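Local coordinates for protein PfkB (Polaromonas sp. JS666, PDB 4DU5) that probably phosphorylates a sugar or related small-molecule substrate with ATP, as a member of the pfkB (ribokinase-like) family of carbohydrate kinases, at residues Leu179-Gly184 with Arg214-Leu219; Ser188-Leu193 with Val250-Ala255; Ala207-Ala212 with Ala238-Gln243; Gly257-Gly262 with Ser266-Gly271. All blocks are in the same frame, centred on the assembly; numbering follows the deposited sequence.

Interaction 1: Leu179-Gly184 with Arg214-Leu219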
loop_
_atom_site.group_PDB
_atom_site.type_symbol
_atom_site.label_atom_id
_atom_site.label_comp_id
_atom_site.label_asym_id
_atom_site.label_seq_id
_atom_site.Cartn_x
_atom_site.Cartn_y
_atom_site.Cartn_z
ATOM N N LEU A 179 23.535 4.578 -25.069
ATOM C CA LEU A 179 24.502 3.515 -24.963
ATOM C C LEU A 179 24.231 2.488 -26.048
ATOM O O LEU A 179 25.121 2.126 -26.829
ATOM C CB LEU A 179 24.358 2.884 -23.579
ATOM C CG LEU A 179 25.481 2.729 -22.541
ATOM C CD1 LEU A 179 26.812 3.374 -22.916
ATOM C CD2 LEU A 179 24.956 3.272 -21.217
HETATM N N MSE A 180 22.981 2.043 -26.106
HETATM C CA MSE A 180 22.548 0.994 -27.003
HETATM C C MSE A 180 22.671 1.377 -28.490
HETATM O O MSE A 180 22.911 0.515 -29.350
HETATM C CB MSE A 180 21.112 0.650 -26.662
HETATM C CG MSE A 180 20.712 -0.738 -27.031
HETATM SE SE MSE A 180 21.753 -1.909 -25.927
HETATM C CE MSE A 180 20.810 -3.599 -26.239
ATOM N N ARG A 181 22.513 2.664 -28.788
ATOM C CA ARG A 181 22.680 3.152 -30.149
ATOM C C ARG A 181 24.147 3.141 -30.533
ATOM O O ARG A 181 24.540 2.384 -31.414
ATOM C CB ARG A 181 22.056 4.543 -30.349
ATOM C CG ARG A 181 21.568 4.790 -31.805
ATOM C CD ARG A 181 20.240 5.625 -31.856
ATOM N NE ARG A 181 19.621 5.608 -33.191
ATOM C CZ ARG A 181 18.896 6.602 -33.726
ATOM N NH1 ARG A 181 18.674 7.743 -33.054
ATOM N NH2 ARG A 181 18.389 6.454 -34.950
ATOM N N ALA A 182 24.959 3.957 -29.859
ATOM C CA ALA A 182 26.396 4.018 -30.155
ATOM C C ALA A 182 27.002 2.632 -30.370
ATOM O O ALA A 182 27.850 2.463 -31.230
ATOM C CB ALA A 182 27.155 4.778 -29.086
ATOM N N ALA A 183 26.540 1.632 -29.635
ATOM C CA ALA A 183 27.023 0.274 -29.878
ATOM C C ALA A 183 26.327 -0.401 -31.054
ATOM O O ALA A 183 26.595 -1.563 -31.366
ATOM C CB ALA A 183 26.885 -0.552 -28.653
ATOM N N GLY A 184 25.423 0.328 -31.703
ATOM C CA GLY A 184 24.757 -0.161 -32.899
ATOM C C GLY A 184 23.798 -1.288 -32.596
ATOM O O GLY A 184 23.617 -2.205 -33.401
ATOM N N ARG A 214 16.474 9.189 -29.817
ATOM C CA ARG A 214 17.424 8.128 -29.473
ATOM C C ARG A 214 16.939 6.724 -29.883
ATOM O O ARG A 214 17.558 5.691 -29.556
ATOM C CB ARG A 214 17.748 8.182 -27.965
ATOM C CG ARG A 214 18.569 9.381 -27.521
ATOM C CD ARG A 214 18.491 9.668 -25.983
ATOM N NE ARG A 214 19.388 10.773 -25.598
ATOM C CZ ARG A 214 19.013 12.049 -25.483
ATOM N NH1 ARG A 214 17.744 12.397 -25.673
ATOM N NH2 ARG A 214 19.901 12.989 -25.166
ATOM N N ALA A 215 15.822 6.675 -30.599
ATOM C CA ALA A 215 15.268 5.384 -31.018
ATOM C C ALA A 215 15.447 5.146 -32.511
ATOM O O ALA A 215 15.446 6.084 -33.306
ATOM C CB ALA A 215 13.814 5.306 -30.655
ATOM N N ASP A 216 15.577 3.877 -32.882
ATOM C CA ASP A 216 15.472 3.473 -34.286
ATOM C C ASP A 216 14.010 3.344 -34.705
ATOM O O ASP A 216 13.650 3.751 -35.791
ATOM C CB ASP A 216 16.222 2.156 -34.541
ATOM C CG ASP A 216 17.642 2.166 -33.968
ATOM O OD1 ASP A 216 18.368 3.142 -34.251
ATOM O OD2 ASP A 216 18.030 1.217 -33.238
ATOM N N TRP A 217 13.182 2.764 -33.841
ATOM C CA TRP A 217 11.759 2.517 -34.158
ATOM C C TRP A 217 10.836 3.233 -33.183
ATOM O O TRP A 217 10.879 2.992 -31.982
ATOM C CB TRP A 217 11.394 1.016 -34.176
ATOM C CG TRP A 217 12.440 0.089 -34.710
ATOM C CD1 TRP A 217 13.326 0.348 -35.697
ATOM C CD2 TRP A 217 12.670 -1.260 -34.307
ATOM N NE1 TRP A 217 14.121 -0.747 -35.925
ATOM C CE2 TRP A 217 13.741 -1.749 -35.079
ATOM C CE3 TRP A 217 12.081 -2.103 -33.359
ATOM C CZ2 TRP A 217 14.232 -3.034 -34.952
ATOM C CZ3 TRP A 217 12.590 -3.394 -33.210
ATOM C CH2 TRP A 217 13.644 -3.850 -34.018
ATOM N N VAL A 218 9.981 4.100 -33.704
ATOM C CA VAL A 218 9.070 4.839 -32.857
ATOM C C VAL A 218 7.663 4.312 -33.069
ATOM O O VAL A 218 7.241 4.139 -34.202
ATOM C CB VAL A 218 9.232 6.342 -33.098
ATOM C CG1 VAL A 218 8.422 7.163 -32.094
ATOM C CG2 VAL A 218 10.711 6.692 -32.949
ATOM N N LEU A 219 6.957 4.029 -31.980
ATOM C CA LEU A 219 5.660 3.352 -32.033
ATOM C C LEU A 219 4.455 4.156 -31.531
ATOM O O LEU A 219 3.762 3.718 -30.628
ATOM C CB LEU A 219 5.754 2.063 -31.232
ATOM C CG LEU A 219 6.099 0.768 -31.923
ATOM C CD1 LEU A 219 6.860 0.921 -33.216
ATOM C CD2 LEU A 219 6.909 0.029 -30.939
#
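The last turn of the helix in 179-184 lies beside the 214-219 segment that leads into strand 217-218, with Arg181 CA and Arg214 CA, 7.3 Å apart, as the nearest pair of alpha carbons. Arg181 makes the whole of the contact from the helix side. Its CG stands anti to the backbone N (chi1 -151°) and the chain then bends at chi2, which carries the guanidinium over the backbone of Arg214 and Ala215. On the way, CD rests 3.5 Å from Arg214 O. NE then forms a salt bridge with Asp216, giving a bent hydrogen bond of 3.0 Å from NE to OD1. The bond meets OD1 on its syn side, yet 33° out of the carboxylate plane, and the guanidinium and carboxylate planes are 66° apart, so the two groups do not pair flat. Ala215 O sits over one guanidinium face, too poorly angled to accept a hydrogen bond from NH2. That nitrogen is instead bound by Gly245 O, while the other carboxylate oxygen, Asp216 OD2, accepts from Val187 N near the start of neighbouring strand 186-190. Past Arg181 the helix ends at Gly184, whose positive phi turns the chain toward that strand. Asp216 thus joins a backbone N-H of the sheet to a helix-borne cation, and the arginine's positive charge probably stabilises the buried carboxylate in its ionised form.

Interaction 2: Ser188-Leu193 with Val250-Ala255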
loop_
_atom_site.group_PDB
_atom_site.type_symbol
_atom_site.label_atom_id
_atom_site.label_comp_id
_atom_site.label_asym_id
_atom_site.label_seq_id
_atom_site.Cartn_x
_atom_site.Cartn_y
_atom_site.Cartn_z
ATOM N N SER A 188 13.870 0.537 -29.549
ATOM C CA SER A 188 12.477 0.729 -29.783
ATOM C C SER A 188 11.954 1.778 -28.814
ATOM O O SER A 188 12.249 1.735 -27.618
ATOM C CB SER A 188 11.814 -0.577 -29.401
ATOM O OG SER A 188 11.078 -1.067 -30.468
ATOM N N PHE A 189 11.111 2.675 -29.290
ATOM C CA PHE A 189 10.488 3.625 -28.393
ATOM C C PHE A 189 9.003 3.694 -28.579
ATOM O O PHE A 189 8.508 3.871 -29.666
ATOM C CB PHE A 189 11.115 5.003 -28.548
ATOM C CG PHE A 189 10.611 6.015 -27.568
ATOM C CD1 PHE A 189 10.534 5.721 -26.205
ATOM C CD2 PHE A 189 10.237 7.290 -28.003
ATOM C CE1 PHE A 189 10.063 6.686 -25.296
ATOM C CE2 PHE A 189 9.750 8.252 -27.114
ATOM C CZ PHE A 189 9.674 7.962 -25.764
ATOM N N ASP A 190 8.294 3.550 -27.482
ATOM C CA ASP A 190 6.862 3.712 -27.459
ATOM C C ASP A 190 6.514 4.941 -26.606
ATOM O O ASP A 190 6.588 4.872 -25.389
ATOM C CB ASP A 190 6.201 2.458 -26.891
ATOM C CG ASP A 190 4.701 2.617 -26.747
ATOM O OD1 ASP A 190 4.173 3.689 -27.152
ATOM O OD2 ASP A 190 4.037 1.670 -26.242
ATOM N N PRO A 191 6.114 6.060 -27.251
ATOM C CA PRO A 191 5.865 7.340 -26.565
ATOM C C PRO A 191 4.564 7.382 -25.775
ATOM O O PRO A 191 3.660 8.156 -26.111
ATOM C CB PRO A 191 5.793 8.344 -27.713
ATOM C CG PRO A 191 5.410 7.568 -28.887
ATOM C CD PRO A 191 5.912 6.173 -28.711
ATOM N N ASN A 192 4.459 6.560 -24.740
ATOM C CA ASN A 192 3.286 6.569 -23.869
ATOM C C ASN A 192 3.125 7.893 -23.159
ATOM O O ASN A 192 4.113 8.483 -22.726
ATOM C CB ASN A 192 3.470 5.512 -22.803
ATOM C CG ASN A 192 3.041 4.166 -23.260
ATOM O OD1 ASN A 192 1.865 3.959 -23.596
ATOM N ND2 ASN A 192 3.970 3.224 -23.272
ATOM N N LEU A 193 1.894 8.360 -23.003
ATOM C CA LEU A 193 1.667 9.594 -22.259
ATOM C C LEU A 193 0.997 9.302 -20.942
ATOM O O LEU A 193 -0.130 8.809 -20.909
ATOM C CB LEU A 193 0.785 10.551 -23.052
ATOM C CG LEU A 193 1.240 11.010 -24.414
ATOM C CD1 LEU A 193 0.474 12.267 -24.718
ATOM C CD2 LEU A 193 2.737 11.262 -24.403
ATOM N N VAL A 250 5.902 3.424 -36.867
ATOM C CA VAL A 250 4.676 2.687 -37.043
ATOM C C VAL A 250 3.681 3.414 -36.177
ATOM O O VAL A 250 3.800 3.381 -34.943
ATOM C CB VAL A 250 4.775 1.262 -36.512
ATOM C CG1 VAL A 250 3.522 0.518 -36.848
ATOM C CG2 VAL A 250 5.980 0.545 -37.087
ATOM N N VAL A 251 2.704 4.065 -36.822
ATOM C CA VAL A 251 1.667 4.838 -36.127
ATOM C C VAL A 251 0.439 3.956 -35.989
ATOM O O VAL A 251 -0.045 3.454 -36.983
ATOM C CB VAL A 251 1.288 6.111 -36.921
ATOM C CG1 VAL A 251 0.206 6.877 -36.213
ATOM C CG2 VAL A 251 2.512 6.995 -37.180
ATOM N N LYS A 252 -0.052 3.745 -34.769
ATOM C CA LYS A 252 -1.164 2.809 -34.549
ATOM C C LYS A 252 -2.445 3.553 -34.754
ATOM O O LYS A 252 -2.574 4.703 -34.282
ATOM C CB LYS A 252 -1.175 2.250 -33.125
ATOM C CG LYS A 252 0.173 1.883 -32.535
ATOM C CD LYS A 252 0.073 1.964 -31.025
ATOM C CE LYS A 252 1.433 1.900 -30.390
ATOM N NZ LYS A 252 1.350 2.429 -29.032
ATOM N N LEU A 253 -3.414 2.905 -35.416
ATOM C CA LEU A 253 -4.692 3.585 -35.746
ATOM C C LEU A 253 -5.993 3.011 -35.145
ATOM O O LEU A 253 -7.079 3.393 -35.551
ATOM C CB LEU A 253 -4.823 3.766 -37.270
ATOM C CG LEU A 253 -3.620 4.407 -37.976
ATOM C CD1 LEU A 253 -3.583 4.133 -39.482
ATOM C CD2 LEU A 253 -3.583 5.876 -37.691
ATOM N N GLY A 254 -5.914 2.122 -34.176
ATOM C CA GLY A 254 -7.148 1.530 -33.636
ATOM C C GLY A 254 -7.595 0.358 -34.492
ATOM O O GLY A 254 -6.741 -0.395 -34.983
ATOM N N ALA A 255 -8.911 0.201 -34.693
ATOM C CA ALA A 255 -9.417 -0.870 -35.589
ATOM C C ALA A 255 -8.996 -0.611 -37.036
ATOM O O ALA A 255 -8.980 -1.531 -37.858
ATOM C CB ALA A 255 -10.958 -1.051 -35.488
#
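Asp190 OD1 and Lys252 NZ, 3.6 Å apart, form a long salt bridge, the one direct link between the two segments. The ammonium group faces both carboxylate oxygens at unequal range, with OD2 of Asp190 a little farther from NZ at 3.9 Å, and neither pair is close enough for a hydrogen bond. The side chains meet at about a right angle. Lys252 runs extended beyond CG and brings only its end to the carboxylate, whereas Asp190 turns its CG anti to the backbone N (chi1 176°) and presents the carboxylate to the lysine. The gap being bridged is wide, since the nearest alpha carbons, Asp190 CA and Val250 CA, are 9.9 Å apart. Strands 186-190 and 248-252 are not neighbours: strand 217-218 runs between them in the central, largely parallel sheet of the ribokinase-like fold, and the ion pair spans the C-terminal ends of the two strands that flank it. Just past that middle strand, the backbone O of Leu219 packs against CE of Lys252. Beyond Asp190 the chain leaves the sheet through an inverse gamma turn centred on Pro191, in which Asn192 N donates to Asp190 O at 2.8 Å. His157 of strand 153-159 packs against Asp190 as well, while Pro191 lies against Ile208 and Leu228 of two covering helices.

Interaction 3: Ala207-Ala212 with Ala238-Gln243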
loop_
_atom_site.group_PDB
_atom_site.type_symbol
_atom_site.label_atom_id
_atom_site.label_comp_id
_atom_site.label_asym_id
_atom_site.label_seq_id
_atom_site.Cartn_x
_atom_site.Cartn_y
_atom_site.Cartn_z
ATOM N N ALA A 207 10.227 16.235 -23.273
ATOM C CA ALA A 207 10.999 15.064 -22.883
ATOM C C ALA A 207 10.725 13.833 -23.770
ATOM O O ALA A 207 11.659 13.249 -24.335
ATOM C CB ALA A 207 10.768 14.739 -21.412
ATOM N N ILE A 208 9.455 13.440 -23.883
ATOM C CA ILE A 208 9.090 12.315 -24.725
ATOM C C ILE A 208 9.696 12.524 -26.115
ATOM O O ILE A 208 10.429 11.658 -26.598
ATOM C CB ILE A 208 7.567 12.113 -24.764
ATOM C CG1 ILE A 208 7.058 11.468 -23.474
ATOM C CG2 ILE A 208 7.144 11.315 -25.964
ATOM C CD1 ILE A 208 7.876 10.334 -22.978
ATOM N N ASN A 209 9.459 13.689 -26.725
ATOM C CA ASN A 209 10.092 14.006 -28.024
ATOM C C ASN A 209 11.611 14.077 -28.061
ATOM O O ASN A 209 12.195 14.002 -29.128
ATOM C CB ASN A 209 9.552 15.296 -28.639
ATOM C CG ASN A 209 8.134 15.167 -29.173
ATOM O OD1 ASN A 209 7.640 14.080 -29.442
ATOM N ND2 ASN A 209 7.474 16.303 -29.332
ATOM N N ASP A 210 12.263 14.241 -26.921
ATOM C CA ASP A 210 13.722 14.315 -26.915
ATOM C C ASP A 210 14.249 12.896 -26.833
ATOM O O ASP A 210 15.298 12.566 -27.384
ATOM C CB ASP A 210 14.240 15.208 -25.760
ATOM C CG ASP A 210 15.761 15.043 -25.502
ATOM O OD1 ASP A 210 16.573 15.594 -26.298
ATOM O OD2 ASP A 210 16.131 14.348 -24.501
ATOM N N LEU A 211 13.505 12.057 -26.129
ATOM C CA LEU A 211 13.782 10.634 -26.122
ATOM C C LEU A 211 13.655 10.052 -27.551
ATOM O O LEU A 211 14.384 9.136 -27.938
ATOM C CB LEU A 211 12.846 9.924 -25.140
ATOM C CG LEU A 211 13.091 10.160 -23.653
ATOM C CD1 LEU A 211 11.800 10.039 -22.833
ATOM C CD2 LEU A 211 14.149 9.221 -23.127
ATOM N N ALA A 212 12.737 10.615 -28.334
ATOM C CA ALA A 212 12.495 10.138 -29.689
ATOM C C ALA A 212 13.758 10.254 -30.505
ATOM O O ALA A 212 14.000 9.446 -31.387
ATOM C CB ALA A 212 11.359 10.910 -30.336
ATOM N N ALA A 238 4.396 10.471 -38.529
ATOM C CA ALA A 238 5.540 9.713 -38.995
ATOM C C ALA A 238 6.717 10.585 -39.450
ATOM O O ALA A 238 7.836 10.388 -38.979
ATOM C CB ALA A 238 5.131 8.772 -40.085
ATOM N N ARG A 239 6.502 11.539 -40.352
ATOM C CA ARG A 239 7.659 12.315 -40.830
ATOM C C ARG A 239 8.313 13.204 -39.742
ATOM O O ARG A 239 9.510 13.515 -39.828
ATOM C CB ARG A 239 7.442 13.037 -42.197
ATOM C CG ARG A 239 6.035 13.495 -42.557
ATOM C CD ARG A 239 6.069 14.567 -43.643
ATOM N NE ARG A 239 6.928 15.690 -43.223
ATOM C CZ ARG A 239 6.592 16.681 -42.377
ATOM N NH1 ARG A 239 5.371 16.750 -41.827
ATOM N NH2 ARG A 239 7.491 17.624 -42.077
ATOM N N PHE A 240 7.546 13.546 -38.707
ATOM C CA PHE A 240 8.070 14.236 -37.541
ATOM C C PHE A 240 9.160 13.423 -36.834
ATOM O O PHE A 240 10.174 13.976 -36.397
ATOM C CB PHE A 240 6.927 14.524 -36.558
ATOM C CG PHE A 240 7.347 15.304 -35.359
ATOM C CD1 PHE A 240 7.921 14.665 -34.260
ATOM C CD2 PHE A 240 7.184 16.682 -35.328
ATOM C CE1 PHE A 240 8.337 15.397 -33.141
ATOM C CE2 PHE A 240 7.581 17.421 -34.225
ATOM C CZ PHE A 240 8.166 16.783 -33.124
ATOM N N TYR A 241 8.949 12.117 -36.706
ATOM C CA TYR A 241 9.924 11.271 -36.031
ATOM C C TYR A 241 10.981 10.723 -36.951
ATOM O O TYR A 241 12.040 10.289 -36.490
ATOM C CB TYR A 241 9.244 10.150 -35.258
ATOM C CG TYR A 241 8.409 10.686 -34.148
ATOM C CD1 TYR A 241 8.995 11.172 -32.986
ATOM C CD2 TYR A 241 7.034 10.750 -34.268
ATOM C CE1 TYR A 241 8.234 11.700 -31.970
ATOM C CE2 TYR A 241 6.255 11.253 -33.244
ATOM C CZ TYR A 241 6.870 11.734 -32.104
ATOM O OH TYR A 241 6.096 12.243 -31.100
ATOM N N ARG A 242 10.704 10.737 -38.250
ATOM C CA ARG A 242 11.736 10.409 -39.232
ATOM C C ARG A 242 12.741 11.529 -39.213
ATOM O O ARG A 242 13.944 11.291 -39.275
ATOM C CB ARG A 242 11.172 10.275 -40.652
ATOM C CG ARG A 242 10.163 9.156 -40.861
ATOM C CD ARG A 242 10.745 7.757 -40.602
ATOM N NE ARG A 242 12.061 7.510 -41.188
ATOM C CZ ARG A 242 12.283 7.220 -42.462
ATOM N NH1 ARG A 242 11.272 7.160 -43.317
ATOM N NH2 ARG A 242 13.517 7.008 -42.882
ATOM N N GLN A 243 12.245 12.756 -39.122
ATOM C CA GLN A 243 13.139 13.910 -39.175
ATOM C C GLN A 243 14.023 14.008 -37.948
ATOM O O GLN A 243 15.185 14.383 -38.078
ATOM C CB GLN A 243 12.388 15.217 -39.459
ATOM C CG GLN A 243 12.426 15.572 -40.937
ATOM C CD GLN A 243 11.050 15.921 -41.497
ATOM O OE1 GLN A 243 10.319 16.759 -40.937
ATOM N NE2 GLN A 243 10.686 15.277 -42.612
#
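Tyr241 points its ring from helix 238-243 to helix 207-212, where its edge meets Ala212 and its hydroxyl meets Asn209. Ala212 CB lies near the ring plane, 3.6 Å from Tyr241 CD1. At the far end of the same ring, OH donates a hydrogen bond to Asn209 OD1 at 2.9 Å, with the donor tilted 18° from the carbonyl plane of the amide. The Asn209 and Tyr241 side chains cross at about a right angle, with amide and ring planes 62° apart. Asn209 has its CG anti to the carbonyl carbon and beside the backbone N, which sends the amide out across the gap, and its other half passes obliquely by the ring of Phe240, Asn209 ND2 being 3.9 Å from Phe240 CZ. Phe240 in turn lays CD1 over the centre of the Tyr241 ring. The short helix axes approach to 10.6 Å at an angle of 60°, and the gap is closed by these side chains and by helix 222-229, whose Leu228 and Thr229 touch Tyr241. Both helices belong to the layer that covers one side of the central sheet in the ribokinase-like fold. Because Asn209 ND2 also donates to Leu228 O, OD1 and ND2 each have a partner, which limits rotation of the carboxamide and links three helices.

Interaction 4: Gly257-Gly262 with Ser266-Gly271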
loop_
_atom_site.group_PDB
_atom_site.type_symbol
_atom_site.label_atom_id
_atom_site.label_comp_id
_atom_site.label_asym_id
_atom_site.label_seq_id
_atom_site.Cartn_x
_atom_site.Cartn_y
_atom_site.Cartn_z
ATOM N N GLY A 257 -6.145 -0.262 -37.959
ATOM C CA GLY A 257 -4.824 -0.901 -38.165
ATOM C C GLY A 257 -3.678 0.068 -37.911
ATOM O O GLY A 257 -3.634 0.741 -36.883
ATOM N N ALA A 258 -2.762 0.181 -38.858
ATOM C CA ALA A 258 -1.573 0.996 -38.658
ATOM C C ALA A 258 -1.066 1.603 -39.945
ATOM O O ALA A 258 -1.421 1.148 -41.014
ATOM C CB ALA A 258 -0.473 0.165 -38.001
ATOM N N TYR A 259 -0.241 2.638 -39.817
ATOM C CA TYR A 259 0.548 3.198 -40.903
ATOM C C TYR A 259 2.010 3.049 -40.563
ATOM O O TYR A 259 2.427 3.376 -39.446
ATOM C CB TYR A 259 0.315 4.695 -41.012
ATOM C CG TYR A 259 1.180 5.383 -42.057
ATOM C CD1 TYR A 259 0.948 5.171 -43.415
ATOM C CD2 TYR A 259 2.194 6.257 -41.697
ATOM C CE1 TYR A 259 1.690 5.797 -44.387
ATOM C CE2 TYR A 259 2.968 6.906 -42.677
ATOM C CZ TYR A 259 2.696 6.665 -44.027
ATOM O OH TYR A 259 3.412 7.271 -45.036
ATOM N N PHE A 260 2.803 2.613 -41.529
ATOM C CA PHE A 260 4.221 2.514 -41.282
ATOM C C PHE A 260 5.007 3.362 -42.253
ATOM O O PHE A 260 4.609 3.502 -43.420
ATOM C CB PHE A 260 4.690 1.065 -41.287
ATOM C CG PHE A 260 4.698 0.444 -42.612
ATOM C CD1 PHE A 260 5.776 0.600 -43.461
ATOM C CD2 PHE A 260 3.656 -0.315 -43.012
ATOM C CE1 PHE A 260 5.797 0.010 -44.700
ATOM C CE2 PHE A 260 3.666 -0.916 -44.237
ATOM C CZ PHE A 260 4.733 -0.750 -45.077
ATOM N N ASP A 261 6.115 3.926 -41.768
ATOM C CA ASP A 261 6.956 4.834 -42.555
ATOM C C ASP A 261 8.397 4.533 -42.219
ATOM O O ASP A 261 8.904 4.926 -41.168
ATOM C CB ASP A 261 6.598 6.308 -42.265
ATOM C CG ASP A 261 7.575 7.312 -42.880
ATOM O OD1 ASP A 261 8.578 6.957 -43.533
ATOM O OD2 ASP A 261 7.327 8.513 -42.721
ATOM N N GLY A 262 9.059 3.833 -43.127
ATOM C CA GLY A 262 10.420 3.386 -42.884
ATOM C C GLY A 262 11.262 3.565 -44.107
ATOM O O GLY A 262 10.758 3.970 -45.136
ATOM N N SER A 266 6.676 3.200 -47.294
ATOM C CA SER A 266 5.491 3.414 -46.436
ATOM C C SER A 266 4.352 2.482 -46.810
ATOM O O SER A 266 4.383 1.827 -47.851
ATOM C CB SER A 266 4.960 4.850 -46.565
ATOM O OG SER A 266 5.968 5.841 -46.443
ATOM N N GLY A 267 3.318 2.455 -45.987
ATOM C CA GLY A 267 2.194 1.576 -46.238
ATOM C C GLY A 267 1.120 1.611 -45.176
ATOM O O GLY A 267 1.229 2.338 -44.215
ATOM N N ARG A 268 0.057 0.846 -45.367
ATOM C CA ARG A 268 -0.965 0.693 -44.340
ATOM C C ARG A 268 -1.193 -0.781 -44.167
ATOM O O ARG A 268 -0.993 -1.561 -45.099
ATOM C CB ARG A 268 -2.279 1.390 -44.694
ATOM C CG ARG A 268 -2.083 2.752 -45.270
ATOM C CD ARG A 268 -3.167 3.720 -44.853
ATOM N NE ARG A 268 -2.708 5.106 -44.998
ATOM C CZ ARG A 268 -3.137 6.133 -44.257
ATOM N NH1 ARG A 268 -4.052 5.936 -43.308
ATOM N NH2 ARG A 268 -2.645 7.359 -44.456
ATOM N N VAL A 269 -1.561 -1.158 -42.954
ATOM C CA VAL A 269 -1.988 -2.505 -42.682
ATOM C C VAL A 269 -3.401 -2.475 -42.097
ATOM O O VAL A 269 -3.700 -1.685 -41.196
ATOM C CB VAL A 269 -0.989 -3.221 -41.784
ATOM C CG1 VAL A 269 -1.540 -4.597 -41.310
ATOM C CG2 VAL A 269 0.354 -3.333 -42.519
ATOM N N ALA A 270 -4.260 -3.336 -42.643
ATOM C CA ALA A 270 -5.686 -3.369 -42.311
ATOM C C ALA A 270 -6.004 -3.409 -40.801
ATOM O O ALA A 270 -6.724 -2.538 -40.275
ATOM C CB ALA A 270 -6.380 -4.526 -43.058
ATOM N N GLY A 271 -5.485 -4.396 -40.094
ATOM C CA GLY A 271 -5.869 -4.488 -38.705
ATOM C C GLY A 271 -7.205 -5.192 -38.577
ATOM O O GLY A 271 -8.090 -5.027 -39.416
#
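Ala258 and Val269 bind each other through both backbone groups: Ala258 N donates to Val269 O at 3.1 Å, and Val269 N returns a bond of 3.0 Å to Ala258 O. Phe260 and Gly267 form the second such hydrogen-bonded pair. Here Phe260 N reaches Gly267 O at 3.1 Å from well above the carbonyl plane, while the bond from Gly267 N to Phe260 O is more bent, at 139°. In the other direction, backbone groups of Tyr259 and Asp261 bond to Val251 and Val249, so strand 258-262 is bonded along both of its edges. The side chains fall on two faces. On one, the Phe260 ring, with its CG between backbone N and carbonyl carbon (chi1 71°), folds across to lie flat on Gly267, making a CH-pi contact in which CA of Gly267 is 3.9 Å from the ring centroid; the absence of a side chain there leaves room for the ring. Val269 CG2 reaches the ring's edge, and helix 301-316 packs on this face. On the other, Ser266 OG donates a weak bond to Tyr259 OH, and Tyr259 CD1 lies over one face of the Arg268 guanidinium. Arg268 NH2 pairs with Glu235, and Asp261 OD1 with Arg242, both from helix 234-243. Where the chain enters the pair, Gly257 CA makes a CA-H...O contact with Val269 O (3.3 Å). The whole is an antiparallel beta hairpin, with 265-269 the outermost strand at this border of the chain's mixed nine-stranded sheet.

Following the chain, helix 169-182 and strand 186-190 supply the first halves of interactions 1 and 2, and helix 201-212 that of interaction 3. Interaction 1 closes its loop at 214-219, interaction 3 at 238-243 and interaction 2 at 250-255. Interaction 1 therefore crosses both of the others, while interaction 3 nests inside the loop of interaction 2; interaction 4 follows in series as a local hairpin. Interactions 1, 2 and 4 share one sheet, which Val251 N to Tyr259 O continues into the hairpin. Phe189 and Pro191 pack against helix 201-212 of interaction 3, Val218 lies against Tyr241, and Ala238 CB rests on Tyr259 of interaction 4.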